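Long-range contacts in M152 protein (Murid herpesvirus 1, PDB 4G59), which is an MHC class I-like viral glycoprotein that probably binds RAE-1 family ligands of the NKG2D receptor and so helps the virus evade natural killer cells: residues E11-I17 / P255-Y259; Y84-F89 / D144-Y148; V197-M201 / F248-I252. One frame throughout, in Å; residues are numbered along the deposited sequence.

Contact 1. Residues E11-I17 / P255-Y259; sequences EDERVDI and PTGWY
Val-15 and Thr-256 supply the hydrogen bond between the two segments: Val-15 N donates to Thr-256 O at 2.6 Å, almost straight at 174°. The same oxygen takes a CA-H...O contact from Arg-14 CA at 3.3 Å. Nearby, Gly-257 makes its turn with positive phi, presenting bare backbone to Val-15 CG2.

Apolar contact is lighter. The methyl CG2 of Ile-17 rests on Pro-255 CB at 4.1 Å, while Glu-11 CG touches Trp-258 CB at 3.9 Å.

The charged part centres on Arg-14. Bent at chi2 (-63°), its chain folds back so that the guanidinium lies alongside the indole, with Trp-258 CD1 3.9 Å from Arg-14 NH2 and over the guanidinium face near its rim, the two planes turned 45°. Asp-179, outside the two segments, ties these groups together: its carboxylate forms a salt bridge with Arg-14 and hydrogen bonds with Thr-256 OG1 and Trp-258 NE1.

Strand 5-11 shares a sheet with strand 258-264, and strand 22-31 belongs to the large platform sheet, so segment 11-17 passes from one to the other, consistent with a junction between an MHC-like platform and an immunoglobulin-like domain.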
ATOM      1  N   GLU B  11     -11.528   6.471 -26.866  1.00 48.52           N
ATOM      2  CA  GLU B  11     -10.790   7.709 -26.779  1.00 48.37           C
ATOM      3  C   GLU B  11     -11.681   8.818 -27.273  1.00 52.00           C
ATOM      4  O   GLU B  11     -12.255   8.717 -28.339  1.00 54.72           O
ATOM      5  CB  GLU B  11      -9.529   7.631 -27.634  1.00 48.54           C
ATOM      6  CG  GLU B  11      -8.724   6.380 -27.396  1.00 44.63           C
ATOM      7  CD  GLU B  11      -7.796   6.048 -28.531  1.00 53.84           C
ATOM      8  OE1 GLU B  11      -6.573   6.203 -28.372  1.00 50.37           O
ATOM      9  OE2 GLU B  11      -8.290   5.603 -29.579  1.00 54.88           O
ATOM     10  N   ASP B  12     -11.795   9.886 -26.505  1.00 59.65           N
ATOM     11  CA  ASP B  12     -12.564  11.017 -26.971  1.00 68.80           C
ATOM     12  C   ASP B  12     -11.575  12.102 -27.313  1.00 60.27           C
ATOM     13  O   ASP B  12     -11.197  12.261 -28.466  1.00 67.15           O
ATOM     14  CB  ASP B  12     -13.529  11.508 -25.895  1.00 73.39           C
ATOM     15  CG  ASP B  12     -14.295  12.743 -26.321  1.00 82.41           C
ATOM     16  OD1 ASP B  12     -14.463  12.949 -27.538  1.00 77.28           O
ATOM     17  OD2 ASP B  12     -14.734  13.508 -25.441  1.00 88.80           O
ATOM     18  N   GLU B  13     -11.136  12.833 -26.303  1.00 58.10           N
ATOM     19  CA  GLU B  13     -10.154  13.873 -26.501  1.00 54.55           C
ATOM     20  C   GLU B  13      -9.026  13.640 -25.519  1.00 51.38           C
ATOM     21  O   GLU B  13      -9.273  13.499 -24.331  1.00 51.76           O
ATOM     22  CB  GLU B  13     -10.800  15.241 -26.268  1.00 46.71           C
ATOM     23  CG  GLU B  13     -10.439  16.283 -27.303  1.00 48.77           C
ATOM     24  CD  GLU B  13     -11.290  17.532 -27.226  1.00 50.07           C
ATOM     25  OE1 GLU B  13     -11.945  17.756 -26.197  1.00 58.82           O
ATOM     26  OE2 GLU B  13     -11.303  18.297 -28.204  1.00 49.67           O
ATOM     27  N   ARG B  14      -7.788  13.606 -25.992  1.00 41.68           N
ATOM     28  CA  ARG B  14      -6.667  13.457 -25.066  1.00 43.56           C
ATOM     29  C   ARG B  14      -6.638  14.610 -24.063  1.00 41.74           C
ATOM     30  O   ARG B  14      -6.744  15.779 -24.453  1.00 45.87           O
ATOM     31  CB  ARG B  14      -5.325  13.352 -25.807  1.00 42.80           C
ATOM     32  CG  ARG B  14      -4.961  11.940 -26.266  1.00 44.09           C
ATOM     33  CD  ARG B  14      -4.773  10.963 -25.091  1.00 46.35           C
ATOM     34  NE  ARG B  14      -4.772   9.572 -25.550  1.00 53.23           N
ATOM     35  CZ  ARG B  14      -3.690   8.803 -25.636  1.00 47.72           C
ATOM     36  NH1 ARG B  14      -2.505   9.267 -25.267  1.00 51.88           N
ATOM     37  NH2 ARG B  14      -3.790   7.559 -26.072  1.00 45.51           N
ATOM     38  N   VAL B  15      -6.526  14.282 -22.775  1.00 41.38           N
ATOM     39  CA  VAL B  15      -6.377  15.300 -21.731  1.00 38.94           C
ATOM     40  C   VAL B  15      -4.902  15.556 -21.440  1.00 40.94           C
ATOM     41  O   VAL B  15      -4.135  14.628 -21.172  1.00 42.02           O
ATOM     42  CB  VAL B  15      -7.065  14.892 -20.429  1.00 40.99           C
ATOM     43  CG1 VAL B  15      -6.909  15.996 -19.392  1.00 33.40           C
ATOM     44  CG2 VAL B  15      -8.543  14.562 -20.660  1.00 35.76           C
ATOM     45  N   ASP B  16      -4.494  16.815 -21.516  1.00 43.23           N
ATOM     46  CA  ASP B  16      -3.127  17.174 -21.190  1.00 46.62           C
ATOM     47  C   ASP B  16      -3.041  17.404 -19.684  1.00 43.56           C
ATOM     48  O   ASP B  16      -3.575  18.373 -19.170  1.00 45.36           O
ATOM     49  CB  ASP B  16      -2.720  18.440 -21.941  1.00 46.27           C
ATOM     50  CG  ASP B  16      -1.291  18.870 -21.638  1.00 56.32           C
ATOM     51  OD1 ASP B  16      -0.441  18.009 -21.282  1.00 54.03           O
ATOM     52  OD2 ASP B  16      -1.022  20.078 -21.776  1.00 55.12           O
ATOM     53  N   ILE B  17      -2.363  16.509 -18.983  1.00 43.74           N
ATOM     54  CA  ILE B  17      -2.300  16.566 -17.528  1.00 48.60           C
ATOM     55  C   ILE B  17      -1.087  17.316 -16.995  1.00 44.35           C
ATOM     56  O   ILE B  17      -0.858  17.332 -15.797  1.00 51.91           O
ATOM     57  CB  ILE B  17      -2.225  15.167 -16.958  1.00 41.81           C
ATOM     58  CG1 ILE B  17      -1.030  14.442 -17.570  1.00 36.59           C
ATOM     59  CG2 ILE B  17      -3.519  14.402 -17.258  1.00 38.48           C
ATOM     60  CD1 ILE B  17      -0.646  13.230 -16.813  1.00 40.37           C
ATOM     61  N   PRO B 255      -6.256   9.265 -16.756  1.00 34.52           N
ATOM     62  CA  PRO B 255      -6.513  10.703 -16.655  1.00 36.64           C
ATOM     63  C   PRO B 255      -6.294  11.391 -18.001  1.00 38.20           C
ATOM     64  O   PRO B 255      -6.785  12.498 -18.192  1.00 35.63           O
ATOM     65  CB  PRO B 255      -5.459  11.192 -15.640  1.00 30.85           C
ATOM     66  CG  PRO B 255      -4.948   9.954 -14.952  1.00 35.89           C
ATOM     67  CD  PRO B 255      -5.174   8.799 -15.860  1.00 30.57           C
ATOM     68  N   THR B 256      -5.571  10.750 -18.918  1.00 37.23           N
ATOM     69  CA  THR B 256      -5.359  11.350 -20.234  1.00 35.92           C
ATOM     70  C   THR B 256      -6.580  11.238 -21.142  1.00 36.38           C
ATOM     71  O   THR B 256      -6.566  11.753 -22.264  1.00 38.59           O
ATOM     72  CB  THR B 256      -4.138  10.783 -20.929  1.00 33.15           C
ATOM     73  OG1 THR B 256      -4.337   9.384 -21.149  1.00 35.06           O
ATOM     74  CG2 THR B 256      -2.934  10.988 -20.074  1.00 32.70           C
ATOM     75  N   GLY B 257      -7.631  10.575 -20.673  1.00 34.80           N
ATOM     76  CA  GLY B 257      -8.918  10.689 -21.342  1.00 36.61           C
ATOM     77  C   GLY B 257      -9.410   9.493 -22.124  1.00 39.24           C
ATOM     78  O   GLY B 257     -10.506   9.514 -22.678  1.00 49.29           O
ATOM     79  N   TRP B 258      -8.608   8.445 -22.174  1.00 37.34           N
ATOM     80  CA  TRP B 258      -9.061   7.197 -22.744  1.00 31.02           C
ATOM     81  C   TRP B 258      -9.516   6.231 -21.649  1.00 33.76           C
ATOM     82  O   TRP B 258      -9.111   6.369 -20.494  1.00 36.10           O
ATOM     83  CB  TRP B 258      -7.948   6.583 -23.584  1.00 37.04           C
ATOM     84  CG  TRP B 258      -6.723   6.175 -22.809  1.00 33.45           C
ATOM     85  CD1 TRP B 258      -5.570   6.898 -22.649  1.00 33.08           C
ATOM     86  CD2 TRP B 258      -6.517   4.927 -22.119  1.00 31.75           C
ATOM     87  NE1 TRP B 258      -4.669   6.174 -21.903  1.00 32.41           N
ATOM     88  CE2 TRP B 258      -5.221   4.963 -21.570  1.00 31.15           C
ATOM     89  CE3 TRP B 258      -7.304   3.786 -21.924  1.00 31.74           C
ATOM     90  CZ2 TRP B 258      -4.695   3.899 -20.823  1.00 29.72           C
ATOM     91  CZ3 TRP B 258      -6.781   2.726 -21.183  1.00 30.60           C
ATOM     92  CH2 TRP B 258      -5.488   2.790 -20.645  1.00 30.13           C
ATOM     93  N   TYR B 259     -10.373   5.267 -22.001  1.00 32.40           N
ATOM     94  CA  TYR B 259     -10.666   4.162 -21.099  1.00 31.50           C
ATOM     95  C   TYR B 259     -10.845   2.892 -21.895  1.00 36.93           C
ATOM     96  O   TYR B 259     -11.204   2.946 -23.076  1.00 38.24           O
ATOM     97  CB  TYR B 259     -11.877   4.448 -20.212  1.00 37.86           C
ATOM     98  CG  TYR B 259     -13.199   4.577 -20.925  1.00 40.79           C
ATOM     99  CD1 TYR B 259     -14.038   3.478 -21.086  1.00 42.23           C
ATOM    100  CD2 TYR B 259     -13.631   5.807 -21.409  1.00 40.92           C
ATOM    101  CE1 TYR B 259     -15.265   3.600 -21.721  1.00 47.16           C
ATOM    102  CE2 TYR B 259     -14.854   5.935 -22.048  1.00 45.38           C
ATOM    103  CZ  TYR B 259     -15.663   4.831 -22.202  1.00 50.50           C
ATOM    104  OH  TYR B 259     -16.873   4.971 -22.838  1.00 65.70           O
TER

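Contact 2. Residues Y84-F89 / D144-Y148; sequences YIMNVF and DIARY
Tyr-84 and Tyr-148 stack between the two helical walls of an MHC class I-like platform, at a place where helix 68-89 and helix 142-148 run side by side above the large antiparallel sheet. The short helical segments are nearly antiparallel, at 161°, with axes 11.2 Å apart, and side chains fill the interval.

The central pair is an offset stack, with centroids 4.3 Å apart and planes only 15° from parallel. The two side chains run past each other in opposite directions, and Tyr-148 CB comes over the face of the Tyr-84 ring, 3.6 Å from its centroid, in a CH-pi contact. In return, Tyr-84 CD1 lies over the face of the Tyr-148 ring toward its rim, just 3.2 Å from Tyr-148 CG, so the stack is tight. Tyr-84 reaches across because its CG is anti to the backbone N (chi1 176°); its hydroxyl then passes beside Ile-145 CG1 and forms a hydrogen bond with Gln-112 on strand 106-114 of the sheet.

One turn along, Val-88 divides its methyls: CG2 meets Tyr-148 CE2 at 3.6 Å, and CG1 meets Asp-144 CB at 4.0 Å. Phe-89 adds its CZ against Ile-145 CG1 at 4.2 Å, with Tyr-84 CZ at the edge of its ring. Asp-144 turns its carboxylate to its own helix, where OD1 accepts Arg-147 NE through the anti lone pair at 2.9 Å.

No hydrogen bond joins the two segments. Their cohesion therefore rests on dispersion and ring stacking, while the Asp-144 carboxylate is bound within its own helix and the Tyr-84 hydroxyl by Gln-112 of the sheet; the bond to Gln-112 probably limits how far the Tyr-84 ring can shift.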
ATOM      1  N   TYR B  84      12.862  14.767  14.911  1.00 51.11           N
ATOM      2  CA  TYR B  84      11.482  14.897  15.373  1.00 52.37           C
ATOM      3  C   TYR B  84      11.075  13.709  16.220  1.00 54.20           C
ATOM      4  O   TYR B  84      10.581  13.883  17.337  1.00 50.70           O
ATOM      5  CB  TYR B  84      10.543  15.013  14.177  1.00 48.12           C
ATOM      6  CG  TYR B  84       9.065  15.050  14.507  1.00 45.08           C
ATOM      7  CD1 TYR B  84       8.596  15.623  15.676  1.00 46.58           C
ATOM      8  CD2 TYR B  84       8.135  14.515  13.629  1.00 46.65           C
ATOM      9  CE1 TYR B  84       7.237  15.664  15.961  1.00 48.08           C
ATOM     10  CE2 TYR B  84       6.776  14.544  13.909  1.00 44.04           C
ATOM     11  CZ  TYR B  84       6.335  15.114  15.072  1.00 42.63           C
ATOM     12  OH  TYR B  84       4.988  15.143  15.344  1.00 40.19           O
ATOM     13  N   ILE B  85      11.295  12.510  15.683  1.00 52.23           N
ATOM     14  CA  ILE B  85      10.913  11.272  16.354  1.00 54.36           C
ATOM     15  C   ILE B  85      11.615  11.097  17.711  1.00 60.56           C
ATOM     16  O   ILE B  85      10.957  10.823  18.727  1.00 61.67           O
ATOM     17  CB  ILE B  85      11.156  10.042  15.443  1.00 54.85           C
ATOM     18  CG1 ILE B  85      10.004   9.873  14.458  1.00 47.08           C
ATOM     19  CG2 ILE B  85      11.326   8.775  16.275  1.00 59.97           C
ATOM     20  CD1 ILE B  85       8.666   9.625  15.133  1.00 47.77           C
ATOM     21  N   MET B  86      12.938  11.271  17.725  1.00 57.25           N
ATOM     22  CA  MET B  86      13.720  11.145  18.954  1.00 60.85           C
ATOM     23  C   MET B  86      13.360  12.205  20.011  1.00 61.02           C
ATOM     24  O   MET B  86      13.086  11.864  21.159  1.00 68.81           O
ATOM     25  CB  MET B  86      15.228  11.173  18.658  1.00 58.24           C
ATOM     26  CG  MET B  86      15.741  10.006  17.811  1.00 61.59           C
ATOM     27  SD  MET B  86      15.328   8.361  18.442  1.00 77.90           S
ATOM     28  CE  MET B  86      16.489   8.200  19.799  1.00 73.56           C
ATOM     29  N   ASN B  87      13.352  13.478  19.616  1.00 55.98           N
ATOM     30  CA  ASN B  87      13.085  14.592  20.533  1.00 59.67           C
ATOM     31  C   ASN B  87      11.649  14.724  21.054  1.00 60.63           C
ATOM     32  O   ASN B  87      11.438  15.265  22.134  1.00 65.82           O
ATOM     33  CB  ASN B  87      13.493  15.925  19.898  1.00 54.73           C
ATOM     34  CG  ASN B  87      14.957  15.972  19.512  1.00 65.07           C
ATOM     35  OD1 ASN B  87      15.738  15.091  19.874  1.00 74.00           O
ATOM     36  ND2 ASN B  87      15.341  17.013  18.778  1.00 55.44           N
ATOM     37  N   VAL B  88      10.669  14.256  20.286  1.00 58.29           N
ATOM     38  CA  VAL B  88       9.271  14.433  20.662  1.00 57.82           C
ATOM     39  C   VAL B  88       8.581  13.122  21.012  1.00 56.81           C
ATOM     40  O   VAL B  88       7.935  13.016  22.054  1.00 61.41           O
ATOM     41  CB  VAL B  88       8.459  15.178  19.575  1.00 55.84           C
ATOM     42  CG1 VAL B  88       7.001  15.384  20.029  1.00 47.51           C
ATOM     43  CG2 VAL B  88       9.107  16.515  19.254  1.00 47.85           C
ATOM     44  N   PHE B  89       8.527  12.203  20.065  1.00 57.78           N
ATOM     45  CA  PHE B  89       7.917  10.913  20.343  1.00 54.98           C
ATOM     46  C   PHE B  89       8.711   9.959  21.229  1.00 60.27           C
ATOM     47  O   PHE B  89       8.170   9.318  22.116  1.00 60.73           O
ATOM     48  CB  PHE B  89       7.382  10.283  19.069  1.00 48.75           C
ATOM     49  CG  PHE B  89       6.105  10.905  18.616  1.00 50.84           C
ATOM     50  CD1 PHE B  89       4.896  10.434  19.077  1.00 45.81           C
ATOM     51  CD2 PHE B  89       6.112  11.998  17.777  1.00 46.01           C
ATOM     52  CE1 PHE B  89       3.724  11.009  18.682  1.00 46.29           C
ATOM     53  CE2 PHE B  89       4.938  12.579  17.386  1.00 47.78           C
ATOM     54  CZ  PHE B  89       3.741  12.083  17.842  1.00 45.22           C
ATOM     55  N   ASP B 144       3.751  20.690  20.013  1.00 52.91           N
ATOM     56  CA  ASP B 144       4.933  20.088  19.419  1.00 52.30           C
ATOM     57  C   ASP B 144       4.647  19.425  18.061  1.00 49.05           C
ATOM     58  O   ASP B 144       5.434  19.553  17.111  1.00 48.96           O
ATOM     59  CB  ASP B 144       5.528  19.071  20.393  1.00 52.77           C
ATOM     60  CG  ASP B 144       6.643  19.649  21.229  1.00 56.23           C
ATOM     61  OD1 ASP B 144       7.187  20.698  20.819  1.00 54.53           O
ATOM     62  OD2 ASP B 144       6.982  19.043  22.279  1.00 55.85           O
ATOM     63  N   ILE B 145       3.520  18.724  17.979  1.00 42.61           N
ATOM     64  CA  ILE B 145       3.098  18.076  16.737  1.00 47.41           C
ATOM     65  C   ILE B 145       2.800  19.092  15.628  1.00 49.05           C
ATOM     66  O   ILE B 145       3.206  18.918  14.473  1.00 47.99           O
ATOM     67  CB  ILE B 145       1.868  17.206  16.976  1.00 46.45           C
ATOM     68  CG1 ILE B 145       2.236  16.032  17.884  1.00 42.75           C
ATOM     69  CG2 ILE B 145       1.262  16.737  15.655  1.00 44.89           C
ATOM     70  CD1 ILE B 145       1.045  15.346  18.497  1.00 37.39           C
ATOM     71  N   ALA B 146       2.106  20.160  15.996  1.00 47.81           N
ATOM     72  CA  ALA B 146       1.775  21.218  15.062  1.00 47.70           C
ATOM     73  C   ALA B 146       3.042  21.885  14.539  1.00 49.57           C
ATOM     74  O   ALA B 146       3.148  22.205  13.349  1.00 50.73           O
ATOM     75  CB  ALA B 146       0.866  22.236  15.733  1.00 46.09           C
ATOM     76  N   ARG B 147       4.008  22.106  15.424  1.00 46.63           N
ATOM     77  CA  ARG B 147       5.195  22.873  15.041  1.00 47.89           C
ATOM     78  C   ARG B 147       6.051  22.046  14.081  1.00 47.94           C
ATOM     79  O   ARG B 147       6.677  22.581  13.148  1.00 47.28           O
ATOM     80  CB  ARG B 147       5.958  23.397  16.282  1.00 48.29           C
ATOM     81  CG  ARG B 147       7.172  22.584  16.757  1.00 52.89           C
ATOM     82  CD  ARG B 147       7.824  23.158  18.060  1.00 49.92           C
ATOM     83  NE  ARG B 147       6.957  23.078  19.250  1.00 53.23           N
ATOM     84  CZ  ARG B 147       6.333  24.123  19.809  1.00 46.18           C
ATOM     85  NH1 ARG B 147       6.475  25.345  19.299  1.00 42.16           N
ATOM     86  NH2 ARG B 147       5.562  23.952  20.874  1.00 40.28           N
ATOM     87  N   TYR B 148       6.037  20.729  14.275  1.00 49.05           N
ATOM     88  CA  TYR B 148       6.752  19.848  13.363  1.00 45.93           C
ATOM     89  C   TYR B 148       5.965  19.607  12.072  1.00 46.87           C
ATOM     90  O   TYR B 148       6.543  19.206  11.047  1.00 45.76           O
ATOM     91  CB  TYR B 148       7.147  18.550  14.059  1.00 45.42           C
ATOM     92  CG  TYR B 148       8.417  18.716  14.855  1.00 46.54           C
ATOM     93  CD1 TYR B 148       9.656  18.558  14.254  1.00 47.24           C
ATOM     94  CD2 TYR B 148       8.379  19.051  16.204  1.00 49.22           C
ATOM     95  CE1 TYR B 148      10.826  18.719  14.976  1.00 51.22           C
ATOM     96  CE2 TYR B 148       9.539  19.219  16.930  1.00 46.54           C
ATOM     97  CZ  TYR B 148      10.763  19.053  16.314  1.00 53.15           C
ATOM     98  OH  TYR B 148      11.922  19.223  17.042  1.00 54.05           O
TER

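Contact 3. Residues V197-M201 / F248-I252; sequences VSCTM and FAFVI
Strand segments 197-201 and 250-252 face each other with axes 9.1 Å apart and directions only 21° from parallel, and Cys-199 lies across from Phe-250. Such spacing belongs to two layers of a beta sandwich, here an immunoglobulin-like domain. Segment 197-201 is in the sheet with strands 185-191 and 231-238, and strand 250-253 is in the sheet with strand 258-264. By their order these are the B and F strands, which in many immunoglobulin domains are joined by a disulfide through the core; here the cysteine meets a phenylalanine.

Every touching residue is buried, and alternation sends Val-197, Cys-199 and Met-201 inward to meet Phe-250 and Ile-252, with Phe-248, just before the strand, joining them. Val-197 uses a single methyl for two rings: CG1 comes near the plane of the Phe-250 ring at its edge, 4.0 Å from CE2, and reaches Phe-248 CZ at 4.1 Å. At the other end Met-201, extended as far as its sulfur and bent at chi3 (80°), lays SD against Ile-252 CG2 at 4.0 Å. Leu-237 of strand 231-238 also touches both phenylalanines.

Between these ends Cys-199 sits on Phe-250. Its SG, anti to the backbone N, leads along the strand rather than straight down, so the sulfur lies obliquely to the ring, 4.3 Å from the centroid, and also contacts Ile-252 CD1. This leaves the beta carbon to occupy the face: Cys-199 CB stands over the middle of the Phe-250 ring, 3.4 Å from its centroid and 8° off the normal, a CH-pi contact in which CB lies at similar distances from all six ring carbons.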
ATOM      1  N   VAL B 197     -12.604 -13.518 -10.122  1.00 33.95           N
ATOM      2  CA  VAL B 197     -12.036 -13.108 -11.398  1.00 30.26           C
ATOM      3  C   VAL B 197     -11.079 -11.949 -11.130  1.00 30.81           C
ATOM      4  O   VAL B 197     -11.428 -11.001 -10.420  1.00 33.65           O
ATOM      5  CB  VAL B 197     -13.122 -12.637 -12.371  1.00 32.58           C
ATOM      6  CG1 VAL B 197     -12.500 -12.199 -13.704  1.00 32.11           C
ATOM      7  CG2 VAL B 197     -14.138 -13.746 -12.608  1.00 31.56           C
ATOM      8  N   SER B 198      -9.872 -12.024 -11.677  1.00 27.53           N
ATOM      9  CA  SER B 198      -8.932 -10.905 -11.590  1.00 30.29           C
ATOM     10  C   SER B 198      -8.843 -10.239 -12.952  1.00 34.25           C
ATOM     11  O   SER B 198      -8.984 -10.916 -13.990  1.00 32.85           O
ATOM     12  CB  SER B 198      -7.531 -11.374 -11.180  1.00 30.72           C
ATOM     13  OG  SER B 198      -6.987 -12.287 -12.123  1.00 32.06           O
ATOM     14  N   CYS B 199      -8.635  -8.921 -12.960  1.00 32.05           N
ATOM     15  CA  CYS B 199      -8.302  -8.214 -14.206  1.00 33.51           C
ATOM     16  C   CYS B 199      -6.966  -7.514 -14.029  1.00 31.79           C
ATOM     17  O   CYS B 199      -6.753  -6.825 -13.018  1.00 27.88           O
ATOM     18  CB  CYS B 199      -9.380  -7.183 -14.546  1.00 28.83           C
ATOM     19  SG  CYS B 199      -9.088  -6.239 -16.084  1.00 30.02           S
ATOM     20  N   THR B 200      -6.075  -7.662 -15.008  1.00 32.73           N
ATOM     21  CA  THR B 200      -4.731  -7.064 -14.898  1.00 31.42           C
ATOM     22  C   THR B 200      -4.337  -6.213 -16.108  1.00 27.44           C
ATOM     23  O   THR B 200      -4.531  -6.640 -17.257  1.00 29.33           O
ATOM     24  CB  THR B 200      -3.670  -8.150 -14.701  1.00 32.88           C
ATOM     25  OG1 THR B 200      -4.041  -8.976 -13.594  1.00 33.52           O
ATOM     26  CG2 THR B 200      -2.307  -7.535 -14.403  1.00 33.21           C
ATOM     27  N   MET B 201      -3.807  -5.019 -15.845  1.00 24.72           N
ATOM     28  CA  MET B 201      -3.152  -4.215 -16.872  1.00 30.12           C
ATOM     29  C   MET B 201      -1.672  -3.977 -16.526  1.00 32.77           C
ATOM     30  O   MET B 201      -1.351  -3.375 -15.486  1.00 31.40           O
ATOM     31  CB  MET B 201      -3.832  -2.870 -17.063  1.00 23.04           C
ATOM     32  CG  MET B 201      -3.214  -2.122 -18.232  1.00 28.02           C
ATOM     33  SD  MET B 201      -4.067  -0.586 -18.613  1.00 41.10           S
ATOM     34  CE  MET B 201      -3.386   0.496 -17.357  1.00 25.36           C
ATOM     35  N   PHE B 248     -20.304  -8.966 -16.845  1.00 66.54           N
ATOM     36  CA  PHE B 248     -19.624  -7.874 -16.172  1.00 62.69           C
ATOM     37  C   PHE B 248     -18.544  -7.348 -17.101  1.00 50.31           C
ATOM     38  O   PHE B 248     -18.107  -8.040 -18.028  1.00 48.52           O
ATOM     39  CB  PHE B 248     -18.973  -8.381 -14.885  1.00 50.66           C
ATOM     40  CG  PHE B 248     -17.968  -9.469 -15.118  1.00 52.11           C
ATOM     41  CD1 PHE B 248     -16.632  -9.169 -15.338  1.00 42.34           C
ATOM     42  CD2 PHE B 248     -18.361 -10.794 -15.129  1.00 55.50           C
ATOM     43  CE1 PHE B 248     -15.722 -10.166 -15.556  1.00 39.74           C
ATOM     44  CE2 PHE B 248     -17.448 -11.789 -15.343  1.00 43.01           C
ATOM     45  CZ  PHE B 248     -16.133 -11.476 -15.562  1.00 40.68           C
ATOM     46  N   ALA B 249     -18.100  -6.125 -16.856  1.00 42.31           N
ATOM     47  CA  ALA B 249     -16.921  -5.643 -17.555  1.00 43.82           C
ATOM     48  C   ALA B 249     -16.092  -4.793 -16.632  1.00 40.53           C
ATOM     49  O   ALA B 249     -16.625  -3.996 -15.849  1.00 40.95           O
ATOM     50  CB  ALA B 249     -17.293  -4.871 -18.815  1.00 44.13           C
ATOM     51  N   PHE B 250     -14.779  -4.979 -16.711  1.00 34.91           N
ATOM     52  CA  PHE B 250     -13.880  -4.111 -15.968  1.00 34.47           C
ATOM     53  C   PHE B 250     -13.676  -2.867 -16.802  1.00 35.35           C
ATOM     54  O   PHE B 250     -13.474  -2.962 -18.010  1.00 33.62           O
ATOM     55  CB  PHE B 250     -12.544  -4.812 -15.741  1.00 29.61           C
ATOM     56  CG  PHE B 250     -12.617  -5.941 -14.739  1.00 28.20           C
ATOM     57  CD1 PHE B 250     -12.396  -5.699 -13.402  1.00 27.25           C
ATOM     58  CD2 PHE B 250     -12.895  -7.241 -15.144  1.00 30.91           C
ATOM     59  CE1 PHE B 250     -12.454  -6.729 -12.470  1.00 33.78           C
ATOM     60  CE2 PHE B 250     -12.964  -8.290 -14.211  1.00 32.92           C
ATOM     61  CZ  PHE B 250     -12.742  -8.032 -12.875  1.00 31.54           C
ATOM     62  N   VAL B 251     -13.746  -1.699 -16.172  1.00 39.45           N
ATOM     63  CA  VAL B 251     -13.422  -0.453 -16.862  1.00 37.50           C
ATOM     64  C   VAL B 251     -12.148   0.118 -16.268  1.00 34.20           C
ATOM     65  O   VAL B 251     -12.034   0.275 -15.047  1.00 33.75           O
ATOM     66  CB  VAL B 251     -14.553   0.589 -16.783  1.00 39.70           C
ATOM     67  CG1 VAL B 251     -14.171   1.847 -17.567  1.00 38.00           C
ATOM     68  CG2 VAL B 251     -15.831   0.005 -17.337  1.00 34.86           C
ATOM     69  N   ILE B 252     -11.187   0.393 -17.149  1.00 35.43           N
ATOM     70  CA  ILE B 252      -9.903   0.944 -16.759  1.00 32.81           C
ATOM     71  C   ILE B 252      -9.817   2.310 -17.392  1.00 31.47           C
ATOM     72  O   ILE B 252      -9.900   2.434 -18.612  1.00 34.81           O
ATOM     73  CB  ILE B 252      -8.766   0.081 -17.294  1.00 29.43           C
ATOM     74  CG1 ILE B 252      -8.859  -1.330 -16.725  1.00 31.89           C
ATOM     75  CG2 ILE B 252      -7.447   0.668 -16.902  1.00 26.73           C
ATOM     76  CD1 ILE B 252      -7.912  -2.336 -17.396  1.00 32.54           C
TER

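Overall arrangement
Contact 3 lies inside the immunoglobulin-like domain and contact 1 at its border with the platform, their centres about 19 Å apart; strands 250-253 and 258-264 are sheet neighbours, and Trp-258 reaches Met-201 while Tyr-259 packs on Val-251. Contact 2 lies at the far end of the platform, its centre more than 40 Å from both others and across the chain's centre. Chemistry follows place. The buried contact 3 joins two sheets by apolar packing, with a cysteine set against a phenylalanine ring and no hydrogen bond between its segments. The partly buried contact 2 joins two helices by aromatic stacking; contact 1, at the surface, pairs one backbone hydrogen bond with polar groups of both segments converging on Asp-179.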